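PDB 4UWM: 3,6-diketocamphane 1,6 monooxygenase from Pseudomonas putida, which catalyses the FMNH2- and O2-dependent Baeyer-Villiger oxygenation of a camphor-derived diketone to its lactone, a step in the breakdown of (-)-camphor. Local coordinates for residues Leu80-Pro85 and Tyr165-Gly169. Numbering follows the deposited sequence. Where two conformers were deposited one is given.
Sequences LPHQHP and YWDAG
W166 turns its CG anti to its own carbonyl carbon and lays the indole under P85, while H84, its CG anti to the backbone N (chi1 -164°), swings its imidazole back toward the strand that W166 leads into. P85 CD sits almost straight above the five-membered ring of W166, 3.3 Å from its centroid, a close CH-pi contact; P85 CG extends the cover over the six-membered ring, 3.6 Å from W166 CE3. Y165 CB lies against the opposite face, toward its rim. H84 and W166 form an edge-to-face pair in which the indole edge meets the imidazole face, centroids 5.2 Å apart and planes at 68°. The imidazole is fixed at both nitrogens: H84 NE2 donates to D167 O at 2.8 Å, the acceptor near the ring plane, the hydrogen bond bent to an N-H...O angle of 140°, and H84 ND1 receives A86 N, an N-cap on helix 85-98. This pattern is consistent with a neutral imidazole carrying its proton on NE2. A168 CB rests 3.7 Å from H84 CE1. The far end of the indole reaches into the 80-82 turn, where W166 CZ2 lies 3.6 Å from L80 O. D167 directs its CB away from the 80-85 loop, and its carboxylate forms a salt bridge with K137 of the second subunit. In this TIM-barrel-type, luciferase-family fold, the contact ties the loop between strand 72-79 and helix 85-98 to the antiparallel hairpin 159-162/167-170, with helix 139-155 packing S146 and I149 on P85 and I149 on A168.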
ATOM      1  N   LEU A  80       0.309  14.253  -4.465  1.00 14.85           N
ATOM      2  CA  LEU A  80      -0.040  14.835  -3.142  1.00 16.50           C
ATOM      3  C   LEU A  80      -1.446  15.379  -2.989  1.00 17.44           C
ATOM      4  O   LEU A  80      -2.019  15.246  -1.909  1.00 19.18           O
ATOM      5  CB  LEU A  80       1.001  15.858  -2.699  1.00 16.63           C
ATOM      6  CG  LEU A  80       2.470  15.431  -2.711  1.00 17.86           C
ATOM      7  CD1 LEU A  80       3.319  16.446  -1.957  1.00 19.18           C
ATOM      8  CD2 LEU A  80       2.692  14.040  -2.145  1.00 16.54           C
ATOM      9  N   PRO A  81      -2.033  15.969  -4.056  1.00 18.25           N
ATOM     10  CA  PRO A  81      -3.415  16.454  -3.900  1.00 17.09           C
ATOM     11  C   PRO A  81      -4.480  15.368  -3.666  1.00 19.79           C
ATOM     12  O   PRO A  81      -5.613  15.684  -3.298  1.00 21.75           O
ATOM     13  CB  PRO A  81      -3.677  17.187  -5.215  1.00 18.59           C
ATOM     14  CG  PRO A  81      -2.319  17.542  -5.740  1.00 17.69           C
ATOM     15  CD  PRO A  81      -1.470  16.364  -5.361  1.00 19.36           C
ATOM     16  N   HIS A  82      -4.115  14.090  -3.829  1.00 16.55           N
ATOM     17  CA  HIS A  82      -5.105  13.014  -3.819  1.00 14.05           C
ATOM     18  C   HIS A  82      -5.219  12.242  -2.475  1.00 15.28           C
ATOM     19  O   HIS A  82      -6.019  11.303  -2.378  1.00 16.69           O
ATOM     20  CB  HIS A  82      -4.787  11.979  -4.944  1.00 13.91           C
ATOM     21  CG  HIS A  82      -4.899  12.510  -6.344  1.00 15.22           C
ATOM     22  ND1 HIS A  82      -4.544  11.755  -7.445  1.00 13.02           N
ATOM     23  CD2 HIS A  82      -5.293  13.720  -6.827  1.00 15.80           C
ATOM     24  CE1 HIS A  82      -4.739  12.467  -8.549  1.00 15.59           C
ATOM     25  NE2 HIS A  82      -5.195  13.660  -8.201  1.00 15.42           N
ATOM     26  N   GLN A  83      -4.417  12.609  -1.466  1.00 14.60           N
ATOM     27  CA  GLN A  83      -4.287  11.866  -0.199  0.50 15.62           C
ATOM     28  C   GLN A  83      -4.237  12.827   0.975  1.00 16.53           C
ATOM     29  O   GLN A  83      -3.705  13.942   0.824  1.00 15.92           O
ATOM     30  CB  GLN A  83      -2.946  11.091  -0.152  0.50 14.83           C
ATOM     31  CG  GLN A  83      -2.668  10.175  -1.323  0.50 15.66           C
ATOM     32  CD  GLN A  83      -1.701   9.050  -0.979  0.50 16.19           C
ATOM     33  OE1 GLN A  83      -0.957   8.562  -1.837  0.50 15.87           O
ATOM     34  NE2 GLN A  83      -1.727   8.620   0.269  0.50 15.21           N
ATOM     35  N   HIS A  84      -4.705  12.384   2.141  1.00 15.45           N
ATOM     36  CA  HIS A  84      -4.413  13.112   3.371  1.00 16.08           C
ATOM     37  C   HIS A  84      -2.917  13.042   3.639  1.00 15.30           C
ATOM     38  O   HIS A  84      -2.350  11.952   3.678  1.00 16.16           O
ATOM     39  CB  HIS A  84      -5.184  12.546   4.574  1.00 15.31           C
ATOM     40  CG  HIS A  84      -5.191  13.493   5.723  1.00 15.80           C
ATOM     41  ND1 HIS A  84      -4.094  13.676   6.533  1.00 15.67           N
ATOM     42  CD2 HIS A  84      -6.102  14.424   6.101  1.00 16.23           C
ATOM     43  CE1 HIS A  84      -4.350  14.633   7.410  1.00 17.30           C
ATOM     44  NE2 HIS A  84      -5.564  15.101   7.170  1.00 18.38           N
ATOM     45  N   PRO A  85      -2.257  14.202   3.841  1.00 17.64           N
ATOM     46  CA  PRO A  85      -0.808  14.228   4.006  1.00 14.37           C
ATOM     47  C   PRO A  85      -0.271  13.498   5.227  1.00 15.96           C
ATOM     48  O   PRO A  85       0.860  13.044   5.184  1.00 14.14           O
ATOM     49  CB  PRO A  85      -0.480  15.743   4.134  1.00 18.48           C
ATOM     50  CG  PRO A  85      -1.650  16.429   3.527  1.00 18.16           C
ATOM     51  CD  PRO A  85      -2.830  15.560   3.772  1.00 18.46           C
ATOM     52  N   TYR A 165      -6.438  23.236   2.563  1.00 25.41           N
ATOM     53  CA  TYR A 165      -6.852  21.973   1.963  1.00 19.97           C
ATOM     54  C   TYR A 165      -6.976  20.822   2.956  1.00 21.82           C
ATOM     55  O   TYR A 165      -7.813  19.924   2.770  1.00 22.13           O
ATOM     56  CB  TYR A 165      -5.892  21.611   0.822  1.00 20.97           C
ATOM     57  CG  TYR A 165      -5.895  22.641  -0.293  1.00 21.80           C
ATOM     58  CD1 TYR A 165      -7.006  22.774  -1.124  1.00 25.24           C
ATOM     59  CD2 TYR A 165      -4.795  23.472  -0.517  1.00 22.00           C
ATOM     60  CE1 TYR A 165      -7.027  23.716  -2.138  1.00 29.18           C
ATOM     61  CE2 TYR A 165      -4.811  24.428  -1.537  1.00 24.93           C
ATOM     62  CZ  TYR A 165      -5.935  24.530  -2.341  1.00 27.96           C
ATOM     63  OH  TYR A 165      -6.012  25.444  -3.372  1.00 35.59           O
ATOM     64  N   TRP A 166      -6.142  20.826   3.989  1.00 20.09           N
ATOM     65  CA  TRP A 166      -6.235  19.785   5.016  1.00 21.66           C
ATOM     66  C   TRP A 166      -6.059  20.309   6.430  1.00 19.29           C
ATOM     67  O   TRP A 166      -5.366  21.295   6.650  1.00 22.66           O
ATOM     68  CB  TRP A 166      -5.149  18.719   4.822  1.00 18.25           C
ATOM     69  CG  TRP A 166      -5.213  18.002   3.518  1.00 18.95           C
ATOM     70  CD1 TRP A 166      -6.023  16.959   3.189  1.00 19.15           C
ATOM     71  CD2 TRP A 166      -4.415  18.276   2.355  1.00 19.95           C
ATOM     72  NE1 TRP A 166      -5.777  16.555   1.903  1.00 17.44           N
ATOM     73  CE2 TRP A 166      -4.788  17.336   1.367  1.00 16.46           C
ATOM     74  CE3 TRP A 166      -3.408  19.207   2.065  1.00 21.33           C
ATOM     75  CZ2 TRP A 166      -4.206  17.302   0.097  1.00 16.15           C
ATOM     76  CZ3 TRP A 166      -2.814  19.171   0.774  1.00 21.86           C
ATOM     77  CH2 TRP A 166      -3.226  18.220  -0.183  1.00 18.78           C
ATOM     78  N   ASP A 167      -6.633  19.584   7.384  1.00 21.83           N
ATOM     79  CA  ASP A 167      -6.206  19.694   8.780  1.00 21.73           C
ATOM     80  C   ASP A 167      -5.301  18.507   9.113  1.00 22.35           C
ATOM     81  O   ASP A 167      -5.603  17.372   8.747  1.00 20.35           O
ATOM     82  CB  ASP A 167      -7.424  19.686   9.704  1.00 22.14           C
ATOM     83  CG  ASP A 167      -8.322  20.874   9.475  1.00 25.76           C
ATOM     84  OD1 ASP A 167      -7.807  21.958   9.152  1.00 27.75           O
ATOM     85  OD2 ASP A 167      -9.543  20.712   9.583  1.00 34.51           O
ATOM     86  N   ALA A 168      -4.204  18.764   9.810  1.00 18.60           N
ATOM     87  CA  ALA A 168      -3.269  17.713  10.172  1.00 18.97           C
ATOM     88  C   ALA A 168      -2.419  18.154  11.341  1.00 21.31           C
ATOM     89  O   ALA A 168      -2.332  19.335  11.635  1.00 23.66           O
ATOM     90  CB  ALA A 168      -2.375  17.389   8.976  1.00 18.38           C
ATOM     91  N   GLY A 169      -1.786  17.212  12.025  1.00 22.41           N
ATOM     92  CA  GLY A 169      -0.860  17.583  13.073  1.00 23.72           C
ATOM     93  C   GLY A 169      -0.058  16.443  13.644  1.00 27.01           C
ATOM     94  O   GLY A 169      -0.088  15.327  13.126  1.00 22.98           O
TER